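Local coordinates for protein N-terminal acetyltransferase B complex subunit MDM20 (Candida albicans, PDB 5K04) that serves as the non-catalytic subunit of the NatB N-terminal acetyltransferase complex, where it probably scaffolds the catalytic subunit NAT3, at residues 353-356 / 357-361; 370-373 / 374-378; 391-394 / 395-399; 407-410 / 411-415; 726-729 / 730-734. All coordinates share one frame; numbering follows the deposited sequence.

In the fold
These five local contacts show how neighbouring turns of an all-helical scaffold differ with their surroundings. Contacts 2, 3 and 4 are largely buried, contact 1 is partly buried, and contact 5 lies at the surface. Contacts 2, 4 and 5 each occupy the start of a helix and use an Asn or Asp side chain as a cap; contact 1 is a helix end, and contact 3 is a mid-helix turn without any cap. Helices 372-383, 388-404 and 409-419 pack in succession, with a salt bridge joining contacts 2 and 4 and leucines joining contacts 3 and 4. Contact 5 docks on contact 3 through Lys-399 and Val-396. NAT3 reaches contacts 2 and 4.

Contact 1: residues 353-356 / 357-361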
# COMPACT_ATOMS: atom_id res chain seq x y z
N TRP A 353 -32.66 -11.72 -4.80
CA TRP A 353 -32.80 -12.91 -3.96
C TRP A 353 -33.41 -14.07 -4.73
O TRP A 353 -33.13 -15.23 -4.42
CB TRP A 353 -33.65 -12.59 -2.73
CG TRP A 353 -33.00 -11.58 -1.84
CD1 TRP A 353 -33.48 -10.33 -1.53
CD2 TRP A 353 -31.73 -11.71 -1.18
NE1 TRP A 353 -32.58 -9.68 -0.71
CE2 TRP A 353 -31.51 -10.50 -0.48
CE3 TRP A 353 -30.78 -12.72 -1.10
CZ2 TRP A 353 -30.36 -10.28 0.30
CZ3 TRP A 353 -29.64 -12.50 -0.33
CH2 TRP A 353 -29.44 -11.28 0.36
N ASP A 354 -34.23 -13.78 -5.74
CA ASP A 354 -34.82 -14.86 -6.53
C ASP A 354 -33.74 -15.69 -7.21
O ASP A 354 -33.84 -16.92 -7.28
CB ASP A 354 -35.80 -14.29 -7.56
CG ASP A 354 -35.16 -13.28 -8.50
OD1 ASP A 354 -34.30 -12.48 -8.06
OD2 ASP A 354 -35.50 -13.28 -9.70
N VAL A 355 -32.67 -15.04 -7.68
CA VAL A 355 -31.59 -15.78 -8.32
C VAL A 355 -30.75 -16.49 -7.27
O VAL A 355 -30.34 -17.65 -7.47
CB VAL A 355 -30.73 -14.83 -9.18
CG1 VAL A 355 -29.59 -15.61 -9.84
CG2 VAL A 355 -31.57 -14.14 -10.22
N TYR A 356 -30.48 -15.81 -6.15
CA TYR A 356 -29.83 -16.45 -5.01
C TYR A 356 -30.53 -17.76 -4.63
O TYR A 356 -29.89 -18.80 -4.45
CB TYR A 356 -29.78 -15.50 -3.82
CG TYR A 356 -29.29 -16.22 -2.58
CD1 TYR A 356 -27.93 -16.44 -2.38
CD2 TYR A 356 -30.19 -16.73 -1.65
CE1 TYR A 356 -27.48 -17.13 -1.27
CE2 TYR A 356 -29.76 -17.43 -0.54
CZ TYR A 356 -28.40 -17.63 -0.35
OH TYR A 356 -27.97 -18.31 0.76
N GLU A 357 -31.86 -17.73 -4.52
CA GLU A 357 -32.59 -18.93 -4.13
C GLU A 357 -32.42 -20.06 -5.13
O GLU A 357 -32.57 -21.23 -4.76
CB GLU A 357 -34.07 -18.62 -3.93
CG GLU A 357 -34.38 -17.76 -2.69
CD GLU A 357 -34.12 -18.47 -1.36
OE1 GLU A 357 -33.89 -19.69 -1.36
OE2 GLU A 357 -34.15 -17.78 -0.31
N ARG A 358 -32.11 -19.75 -6.39
CA ARG A 358 -31.89 -20.78 -7.40
C ARG A 358 -30.45 -21.28 -7.44
O ARG A 358 -30.20 -22.34 -8.02
CB ARG A 358 -32.27 -20.25 -8.79
CG ARG A 358 -33.77 -20.23 -9.06
CD ARG A 358 -34.10 -19.22 -10.15
NE ARG A 358 -33.41 -19.53 -11.40
CZ ARG A 358 -33.16 -18.65 -12.37
NH1 ARG A 358 -33.55 -17.38 -12.24
NH2 ARG A 358 -32.52 -19.03 -13.47
N PHE A 359 -29.51 -20.55 -6.84
CA PHE A 359 -28.10 -20.93 -6.86
C PHE A 359 -27.44 -20.65 -5.51
O PHE A 359 -26.31 -20.14 -5.45
CB PHE A 359 -27.34 -20.19 -7.97
CG PHE A 359 -27.99 -20.27 -9.34
CD1 PHE A 359 -28.91 -19.32 -9.74
CD2 PHE A 359 -27.62 -21.25 -10.24
CE1 PHE A 359 -29.50 -19.38 -11.00
CE2 PHE A 359 -28.20 -21.32 -11.51
CZ PHE A 359 -29.14 -20.38 -11.88
N SER A 360 -28.12 -20.98 -4.40
CA SER A 360 -27.56 -20.72 -3.08
C SER A 360 -26.42 -21.66 -2.73
O SER A 360 -25.60 -21.34 -1.87
CB SER A 360 -28.64 -20.84 -2.00
OG SER A 360 -29.10 -22.18 -1.89
N THR A 361 -26.39 -22.83 -3.37
CA THR A 361 -25.41 -23.85 -3.05
C THR A 361 -24.11 -23.57 -3.77
O THR A 361 -24.09 -23.36 -4.99
CB THR A 361 -25.94 -25.23 -3.44
OG1 THR A 361 -27.04 -25.59 -2.60
CG2 THR A 361 -24.84 -26.26 -3.32
O HOH W 1 -25.72 -19.67 0.55
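Ser-360 CB lies over one face of the Tyr-356 ring, 4.0 Å from its centroid, in a CH-pi contact displaced toward the rim. A chi1 of 172° lays the tyrosine ring against the serine, and one water joins its hydroxyl to the chain: the water is 2.6 Å from Tyr-356 OH and donates to Ser-360 O.

The apolar part is small. Val-355 CG1 meets Phe-359 CD1 at 3.8 Å, one turn along, while Val-355 O sits at the edge of the phenylalanine ring. The neighbouring ring atom, Phe-359 CE1, lies over one face of the Arg-358 guanidinium, offset toward its rim.

The backbone bonds belong to the weakly bonded last turn of the short helix 353-358. Glu-357 N donates to Trp-353 O at 2.8 Å in an ordinary i to i+4 bond. The next two N-H groups are shared: Arg-358 N reaches Val-355 O (3.0 Å) and, weakly, Asp-354 O; Phe-359 N reaches Tyr-356 O (3.0 Å) and, weakly, Val-355 O, a lean towards i to i+3 bonding.

Asp-354 OD2 forms a salt bridge with Arg-344 NH2 of helix 337-346, and Phe-359 O accepts from Asn-370 ND2.

Tyr-356 also packs on His-400 and Leu-401 of helix 388-404.

Contact 2: residues 370-373 / 374-378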
# COMPACT_ATOMS: atom_id res chain seq x y z
N ASN A 370 -18.82 -17.85 -5.26
CA ASN A 370 -20.06 -18.13 -5.96
C ASN A 370 -20.52 -16.88 -6.69
O ASN A 370 -20.82 -15.87 -6.04
CB ASN A 370 -21.13 -18.58 -5.00
CG ASN A 370 -22.41 -18.97 -5.70
OD1 ASN A 370 -22.61 -18.67 -6.87
ND2 ASN A 370 -23.29 -19.66 -4.97
N PRO A 371 -20.61 -16.91 -8.02
CA PRO A 371 -20.98 -15.68 -8.75
C PRO A 371 -22.32 -15.08 -8.33
O PRO A 371 -22.54 -13.89 -8.59
CB PRO A 371 -21.00 -16.14 -10.21
CG PRO A 371 -20.16 -17.38 -10.24
CD PRO A 371 -20.39 -18.05 -8.92
N VAL A 372 -23.22 -15.85 -7.69
CA VAL A 372 -24.49 -15.28 -7.22
C VAL A 372 -24.25 -14.14 -6.26
O VAL A 372 -25.09 -13.23 -6.13
CB VAL A 372 -25.35 -16.35 -6.54
CG1 VAL A 372 -26.76 -15.85 -6.42
CG2 VAL A 372 -25.34 -17.59 -7.32
N ASN A 373 -23.14 -14.17 -5.53
CA ASN A 373 -22.91 -13.18 -4.51
C ASN A 373 -22.36 -11.88 -5.07
O ASN A 373 -22.11 -10.94 -4.31
CB ASN A 373 -22.02 -13.79 -3.44
CG ASN A 373 -22.77 -14.82 -2.63
OD1 ASN A 373 -23.96 -14.63 -2.36
ND2 ASN A 373 -22.10 -15.93 -2.28
N GLU A 374 -22.17 -11.83 -6.40
CA GLU A 374 -22.04 -10.55 -7.07
C GLU A 374 -23.37 -9.82 -7.06
O GLU A 374 -23.43 -8.60 -6.87
CB GLU A 374 -21.56 -10.77 -8.51
CG GLU A 374 -20.13 -11.32 -8.65
CD GLU A 374 -19.04 -10.36 -8.14
OE1 GLU A 374 -18.09 -10.82 -7.46
OE2 GLU A 374 -19.14 -9.14 -8.41
N LEU A 375 -24.47 -10.58 -7.24
CA LEU A 375 -25.82 -10.02 -7.21
C LEU A 375 -26.27 -9.72 -5.78
O LEU A 375 -26.82 -8.64 -5.51
CB LEU A 375 -26.79 -10.98 -7.89
CG LEU A 375 -26.46 -11.15 -9.37
CD1 LEU A 375 -27.61 -11.75 -10.18
CD2 LEU A 375 -26.07 -9.79 -9.94
N THR A 376 -26.03 -10.66 -4.85
CA THR A 376 -26.49 -10.47 -3.48
C THR A 376 -25.78 -9.30 -2.81
O THR A 376 -26.42 -8.53 -2.06
CB THR A 376 -26.31 -11.77 -2.67
OG1 THR A 376 -24.93 -12.13 -2.57
CG2 THR A 376 -27.06 -12.90 -3.34
N LEU A 377 -24.48 -9.13 -3.07
CA LEU A 377 -23.77 -7.99 -2.48
C LEU A 377 -24.34 -6.67 -2.98
O LEU A 377 -24.61 -5.76 -2.19
CB LEU A 377 -22.27 -8.10 -2.78
CG LEU A 377 -21.38 -6.98 -2.20
CD1 LEU A 377 -21.45 -6.94 -0.68
CD2 LEU A 377 -19.96 -7.14 -2.67
N ARG A 378 -24.59 -6.57 -4.29
CA ARG A 378 -25.27 -5.41 -4.84
C ARG A 378 -26.62 -5.18 -4.15
O ARG A 378 -26.98 -4.05 -3.80
CB ARG A 378 -25.46 -5.57 -6.35
CG ARG A 378 -24.22 -5.25 -7.19
CD ARG A 378 -24.39 -5.68 -8.64
NE ARG A 378 -23.27 -5.27 -9.49
CZ ARG A 378 -23.34 -4.34 -10.45
NH1 ARG A 378 -24.47 -3.69 -10.69
NH2 ARG A 378 -22.26 -4.05 -11.17
O HOH W 2 -19.29 -11.06 -4.41
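Glu-374 N donates to Pro-371 O at 3.0 Å within a continuous turn that opens helix 372-383. Like the Asn-373 N to Asn-370 O bond just before it (2.9 Å), it spans three residues, and its donor stands above the carbonyl plane. Bonds from i to i+4 follow: Thr-376 N reaches Val-372 O at 3.0 Å in the plane of the carbonyl, and Leu-377 N reaches Asn-373 O at 3.2 Å. Leu-375 N adds a weak bond to Val-372 O.

The turn is capped from in front. Asn-370 OD1 accepts from Val-372 N at 3.0 Å in a nearly straight bond (N-H...O 169°), which occupies an amide in the first turn, where no preceding helical carbonyl is available.

Among the side chains, the main polar pair is Thr-376 OG1, which donates to Asn-373 OD1 at 2.7 Å, close to the plane of the amide. Thr-376 holds its hydroxyl between its own N and carbonyl carbon (chi1 63°), which turns OG1 back along the helix to the asparagine. The amide of Asn-373 is gripped at both ends, because ND2 donates to Asp-405 OD2; its rotation is therefore fixed and its buried polar atoms are satisfied. Glu-374 CG, set beside its own backbone N, lies 3.5 Å from Pro-371 O; the bend at chi2 turns the carboxylate, whose OE1 forms a salt bridge with Lys-410 of helix 409-419 and is weakly bridged by a water to Asn-373 O.

The turn lies between several helices. Val-372 and Thr-376 pack on Tyr-356 of helix 353-358, Leu-375 on Val-341 of helix 337-346, and Leu-377 on Leu-411 and Trp-414 of helix 409-419.

Contact 3: residues 391-394 / 395-399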
# COMPACT_ATOMS: atom_id res chain seq x y z
N THR A 391 -28.22 -2.49 9.68
CA THR A 391 -26.84 -2.96 9.73
C THR A 391 -26.76 -4.37 10.31
O THR A 391 -26.04 -5.23 9.78
CB THR A 391 -26.02 -1.97 10.56
OG1 THR A 391 -25.94 -0.74 9.84
CG2 THR A 391 -24.63 -2.50 10.88
N ILE A 392 -27.51 -4.63 11.38
CA ILE A 392 -27.52 -5.94 12.00
C ILE A 392 -28.17 -6.96 11.08
O ILE A 392 -27.67 -8.09 10.93
CB ILE A 392 -28.22 -5.86 13.37
CG1 ILE A 392 -27.36 -5.09 14.37
CG2 ILE A 392 -28.57 -7.25 13.88
CD1 ILE A 392 -28.06 -4.84 15.71
N LYS A 393 -29.29 -6.60 10.45
CA LYS A 393 -29.93 -7.50 9.51
C LYS A 393 -28.95 -7.93 8.42
O LYS A 393 -28.81 -9.12 8.13
CB LYS A 393 -31.17 -6.83 8.89
CG LYS A 393 -31.78 -7.63 7.72
CD LYS A 393 -32.91 -6.89 7.00
CE LYS A 393 -32.38 -5.85 6.05
NZ LYS A 393 -33.46 -5.19 5.30
N ASN A 394 -28.22 -6.97 7.86
CA ASN A 394 -27.32 -7.29 6.77
C ASN A 394 -26.04 -7.98 7.25
O ASN A 394 -25.44 -8.74 6.49
CB ASN A 394 -27.04 -6.03 5.96
CG ASN A 394 -28.20 -5.69 5.01
OD1 ASN A 394 -28.57 -6.50 4.17
ND2 ASN A 394 -28.80 -4.53 5.19
N ILE A 395 -25.63 -7.75 8.51
CA ILE A 395 -24.60 -8.60 9.11
C ILE A 395 -25.04 -10.07 9.09
O ILE A 395 -24.25 -10.97 8.77
CB ILE A 395 -24.30 -8.14 10.55
CG1 ILE A 395 -23.41 -6.90 10.55
CG2 ILE A 395 -23.66 -9.28 11.35
CD1 ILE A 395 -23.20 -6.29 11.93
N VAL A 396 -26.30 -10.33 9.45
CA VAL A 396 -26.83 -11.70 9.43
C VAL A 396 -26.80 -12.28 8.02
O VAL A 396 -26.50 -13.46 7.83
CB VAL A 396 -28.25 -11.71 10.02
CG1 VAL A 396 -28.85 -13.08 9.94
CG2 VAL A 396 -28.21 -11.22 11.45
N LEU A 397 -27.10 -11.45 7.02
CA LEU A 397 -27.12 -11.95 5.65
C LEU A 397 -25.71 -12.23 5.14
O LEU A 397 -25.46 -13.27 4.52
CB LEU A 397 -27.87 -10.97 4.75
CG LEU A 397 -29.36 -10.74 5.06
CD1 LEU A 397 -29.96 -9.55 4.30
CD2 LEU A 397 -30.17 -12.00 4.78
N LEU A 398 -24.77 -11.33 5.41
CA LEU A 398 -23.38 -11.53 4.99
C LEU A 398 -22.81 -12.82 5.59
O LEU A 398 -22.28 -13.66 4.87
CB LEU A 398 -22.52 -10.32 5.38
CG LEU A 398 -22.80 -9.05 4.56
CD1 LEU A 398 -21.92 -7.91 5.03
CD2 LEU A 398 -22.60 -9.28 3.04
N LYS A 399 -22.94 -12.98 6.92
CA LYS A 399 -22.50 -14.21 7.58
C LYS A 399 -23.15 -15.44 6.97
O LYS A 399 -22.51 -16.48 6.82
CB LYS A 399 -22.80 -14.15 9.09
CG LYS A 399 -22.06 -13.05 9.82
CD LYS A 399 -22.55 -12.92 11.25
CE LYS A 399 -22.29 -14.19 12.04
NZ LYS A 399 -23.02 -14.16 13.33
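The flat group here is the Asn-394 amide, and what meets it across the contact is apolar: Leu-397 CD1, three residues along the helix, comes obliquely to OD1 at 3.4 Å, neither over a face nor in the plane. At the other end of the amide, ND2 donates to Asp-383 OD2 and, weakly, back to Asn-390 O. The same carboxylate oxygen of Asp-383 takes a salt bridge from Lys-393 NZ, so two adjacent side chains of this helix converge on one anion.

Thr-391 CG2 and Ile-395 CD1 meet at an angle, 4.2 Å apart. With CG1 beside its own backbone N (chi1 -78°), Ile-395 is directed back along the helix, and CG1 comes within 3.2 Å of Thr-391 O. Val-396 CG2 lies equally close to Ile-392 O.

Beneath these side chains runs a regular alpha-helical backbone in the middle of helix 388-404. Ile-395 N to Thr-391 O measures 2.9 Å, Val-396 N to Ile-392 O 3.0 Å, and Leu-398 N to Asn-394 O 2.9 Å with an N-H...O angle of 167°.

The chemistry is thus divided: the backbone satisfies itself, Leu-397 and Leu-398 pack on Ile-380 of helix 372-383, and Lys-393 would probably balance the charge of Asp-383, to which Asn-394 ND2 adds a hydrogen bond.

Contact 4: residues 407-410 / 411-415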
# COMPACT_ATOMS: atom_id res chain seq x y z
N TYR A 407 -14.67 -18.08 1.23
CA TYR A 407 -13.48 -17.27 0.96
C TYR A 407 -13.80 -16.03 0.13
O TYR A 407 -12.90 -15.41 -0.43
CB TYR A 407 -12.41 -18.11 0.26
CG TYR A 407 -12.16 -19.47 0.91
CD1 TYR A 407 -11.46 -19.58 2.10
CD2 TYR A 407 -12.67 -20.64 0.34
CE1 TYR A 407 -11.25 -20.82 2.71
CE2 TYR A 407 -12.46 -21.88 0.94
CZ TYR A 407 -11.75 -21.96 2.13
OH TYR A 407 -11.54 -23.17 2.73
N ASN A 408 -15.08 -15.65 0.04
CA ASN A 408 -15.45 -14.46 -0.70
C ASN A 408 -14.98 -13.25 0.08
O ASN A 408 -15.56 -12.90 1.11
CB ASN A 408 -16.95 -14.41 -0.95
CG ASN A 408 -17.34 -13.27 -1.88
OD1 ASN A 408 -16.81 -12.15 -1.80
ND2 ASN A 408 -18.26 -13.55 -2.79
N TYR A 409 -13.92 -12.61 -0.42
CA TYR A 409 -13.30 -11.53 0.34
C TYR A 409 -14.16 -10.28 0.35
O TYR A 409 -14.17 -9.55 1.35
CB TYR A 409 -11.89 -11.25 -0.22
CG TYR A 409 -11.84 -10.57 -1.56
CD1 TYR A 409 -12.04 -9.20 -1.68
CD2 TYR A 409 -11.55 -11.28 -2.72
CE1 TYR A 409 -11.98 -8.56 -2.92
CE2 TYR A 409 -11.50 -10.63 -3.98
CZ TYR A 409 -11.72 -9.28 -4.07
OH TYR A 409 -11.65 -8.64 -5.29
N LYS A 410 -14.88 -10.00 -0.74
CA LYS A 410 -15.70 -8.79 -0.75
C LYS A 410 -16.76 -8.85 0.35
O LYS A 410 -17.00 -7.86 1.04
CB LYS A 410 -16.35 -8.57 -2.12
CG LYS A 410 -15.35 -8.15 -3.19
CD LYS A 410 -16.01 -7.42 -4.34
CE LYS A 410 -16.95 -8.29 -5.12
NZ LYS A 410 -16.26 -9.40 -5.78
N LEU A 411 -17.38 -10.01 0.53
CA LEU A 411 -18.36 -10.15 1.60
C LEU A 411 -17.69 -9.97 2.95
O LEU A 411 -18.28 -9.38 3.87
CB LEU A 411 -19.05 -11.52 1.54
CG LEU A 411 -19.81 -11.94 0.27
CD1 LEU A 411 -20.37 -13.39 0.40
CD2 LEU A 411 -20.93 -10.97 -0.07
N LYS A 412 -16.46 -10.48 3.10
CA LYS A 412 -15.72 -10.34 4.35
C LYS A 412 -15.39 -8.88 4.64
O LYS A 412 -15.57 -8.40 5.78
CB LYS A 412 -14.44 -11.16 4.29
CG LYS A 412 -14.68 -12.65 4.43
CD LYS A 412 -13.38 -13.41 4.49
CE LYS A 412 -13.61 -14.91 4.71
NZ LYS A 412 -12.28 -15.56 4.94
N LEU A 413 -14.93 -8.14 3.63
CA LEU A 413 -14.60 -6.73 3.85
C LEU A 413 -15.83 -5.96 4.28
O LEU A 413 -15.76 -5.14 5.21
CB LEU A 413 -14.00 -6.12 2.58
CG LEU A 413 -12.68 -6.71 2.10
CD1 LEU A 413 -12.24 -6.05 0.81
CD2 LEU A 413 -11.63 -6.55 3.14
N TRP A 414 -16.97 -6.22 3.64
CA TRP A 414 -18.19 -5.51 3.97
C TRP A 414 -18.65 -5.86 5.38
O TRP A 414 -19.08 -4.98 6.14
CB TRP A 414 -19.28 -5.83 2.94
CG TRP A 414 -19.22 -4.92 1.77
CD1 TRP A 414 -18.65 -5.18 0.55
CD2 TRP A 414 -19.70 -3.57 1.70
NE1 TRP A 414 -18.77 -4.09 -0.27
CE2 TRP A 414 -19.40 -3.08 0.41
CE3 TRP A 414 -20.35 -2.72 2.61
CZ2 TRP A 414 -19.74 -1.78 -0.00
CZ3 TRP A 414 -20.70 -1.43 2.20
CH2 TRP A 414 -20.39 -0.97 0.90
N LEU A 415 -18.54 -7.14 5.76
CA LEU A 415 -18.88 -7.56 7.12
C LEU A 415 -18.09 -6.76 8.15
O LEU A 415 -18.64 -6.32 9.17
CB LEU A 415 -18.63 -9.06 7.28
CG LEU A 415 -19.01 -9.65 8.63
CD1 LEU A 415 -20.48 -9.30 8.95
CD2 LEU A 415 -18.77 -11.15 8.66
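Asn-408 grips Leu-411 in two ways. Its OD1 accepts from Leu-411 N at 3.2 Å, with an N-H...O angle of 166° and the donor above the amide plane, and its CG lies against the leucine CG at 3.5 Å. This is an N-cap: the residue just before helix 409-419 reaches forward with its side chain to an N-H of the first turn. A trans first torsion (chi1 -173°) sends the carboxamide forward to the leucine. Lys-412 N adds a longer bond to Asn-408 O, 3.3 Å, and the aliphatic chain of Lys-412 runs past the same carbonyl.

One turn on, Leu-413 N meets Tyr-409 O at 2.8 Å, and Leu-413 CD1 touches the edge of the Tyr-409 ring at CD1, 4.0 Å away. Lys-410 O accepts from Trp-414 N at 3.1 Å and also lies at the edge of the indole, 3.2 Å from Trp-414 CD1.

A second shell sets these groups. Asp-405 OD2 accepts from Asn-408 ND2, orienting the capping amide, and Glu-555 O accepts from Trp-414 NE1. The side chain of Lys-410, bent at chi3 and chi4, packs on Leu-377 of helix 372-383.

Helix 409-419 lies between helices of its own chain and NAT3. Leu-411 packs on Leu-398, Leu-401 and Leu-402 of helix 388-404, and Trp-414 on Val-381 of helix 372-383, while Tyr-409 and Leu-413 meet Pro-17 and Leu-20 of the NAT3 chain.

Contact 5: residues 726-729 / 730-734; sequences VDIS and QTKLE
Asp-727 makes a capping bond to Gln-730 N at the surface, where the loop after helix 707-717 enters helix 729-747 near the end of the chain. Asp-727 OD2 accepts from Gln-730 N at 2.9 Å, with an N-H...O angle of 160°, and the donor comes from above the carboxylate plane. The same oxygen lies 3.4 Å from Gln-730 CB. Placing CG anti to the backbone N (chi1 -180°) swings the carboxylate forward over the first turn.

Behind the cap the helical bonds begin: Lys-732 N donates to Ile-728 O at 3.0 Å and Leu-733 N to Ser-729 O at 3.1 Å, both donors nearly in line with the carbonyl bond. Ile-728 CG2 also rests on the aliphatic stem of Lys-732, 3.8 Å from CD.

The inward side docks on helix 388-404. Val-726, Ile-728 and Thr-731 pack on Val-396, and Thr-731 OG1 is hydrogen-bonded to Lys-399 NZ, which also makes a long, weak ion pair with Glu-734.

The chemistry is that of an exposed helix start: the carboxylate occupies a leading amide, and its negative charge would be expected to interact favourably with the positive end of the helix dipole.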
# COMPACT_ATOMS: atom_id res chain seq x y z
N VAL A 726 -32.93 -17.37 7.54
CA VAL A 726 -31.74 -17.22 8.38
C VAL A 726 -32.17 -17.31 9.83
O VAL A 726 -33.35 -17.20 10.16
CB VAL A 726 -31.01 -15.89 8.12
CG1 VAL A 726 -30.27 -15.91 6.80
CG2 VAL A 726 -32.01 -14.75 8.15
N ASP A 727 -31.20 -17.53 10.71
CA ASP A 727 -31.39 -17.41 12.15
C ASP A 727 -30.81 -16.08 12.60
O ASP A 727 -29.60 -15.85 12.48
CB ASP A 727 -30.72 -18.56 12.90
CG ASP A 727 -30.91 -18.45 14.41
OD1 ASP A 727 -32.08 -18.53 14.88
OD2 ASP A 727 -29.89 -18.29 15.11
N ILE A 728 -31.68 -15.20 13.09
CA ILE A 728 -31.24 -13.93 13.67
C ILE A 728 -30.66 -14.15 15.06
O ILE A 728 -29.77 -13.42 15.50
CB ILE A 728 -32.42 -12.94 13.72
CG1 ILE A 728 -33.15 -12.92 12.38
CG2 ILE A 728 -31.92 -11.55 14.06
CD1 ILE A 728 -32.26 -12.60 11.22
N SER A 729 -31.15 -15.19 15.74
CA SER A 729 -30.98 -15.34 17.18
C SER A 729 -29.51 -15.42 17.57
O SER A 729 -29.06 -14.72 18.48
CB SER A 729 -31.74 -16.59 17.65
OG SER A 729 -31.55 -16.83 19.03
N GLN A 730 -28.76 -16.29 16.90
CA GLN A 730 -27.36 -16.51 17.24
C GLN A 730 -26.54 -15.24 17.09
O GLN A 730 -25.60 -15.00 17.86
CB GLN A 730 -26.79 -17.64 16.38
CG GLN A 730 -25.31 -17.87 16.58
CD GLN A 730 -24.95 -18.03 18.05
OE1 GLN A 730 -25.62 -18.76 18.79
NE2 GLN A 730 -23.90 -17.34 18.48
N THR A 731 -26.88 -14.41 16.09
CA THR A 731 -26.15 -13.16 15.87
C THR A 731 -26.53 -12.10 16.90
O THR A 731 -25.66 -11.37 17.39
CB THR A 731 -26.42 -12.64 14.45
OG1 THR A 731 -25.90 -13.57 13.48
CG2 THR A 731 -25.74 -11.30 14.25
N LYS A 732 -27.82 -12.01 17.26
CA LYS A 732 -28.24 -11.09 18.31
C LYS A 732 -27.50 -11.37 19.60
O LYS A 732 -27.05 -10.44 20.28
CB LYS A 732 -29.75 -11.17 18.53
CG LYS A 732 -30.55 -10.18 17.69
CD LYS A 732 -32.04 -10.49 17.73
CE LYS A 732 -32.53 -10.71 19.15
NZ LYS A 732 -34.00 -11.02 19.21
N LEU A 733 -27.34 -12.66 19.94
CA LEU A 733 -26.66 -13.00 21.18
C LEU A 733 -25.18 -12.66 21.11
O LEU A 733 -24.61 -12.12 22.07
CB LEU A 733 -26.87 -14.48 21.49
CG LEU A 733 -26.54 -14.91 22.91
CD1 LEU A 733 -26.90 -13.80 23.92
CD2 LEU A 733 -27.28 -16.19 23.23
N GLU A 734 -24.53 -12.98 19.99
CA GLU A 734 -23.11 -12.67 19.81
C GLU A 734 -22.88 -11.15 19.83
O GLU A 734 -21.91 -10.66 20.42
CB GLU A 734 -22.62 -13.30 18.51
CG GLU A 734 -21.27 -12.77 18.00
CD GLU A 734 -21.00 -13.14 16.54
OE1 GLU A 734 -20.39 -14.20 16.31
OE2 GLU A 734 -21.40 -12.36 15.63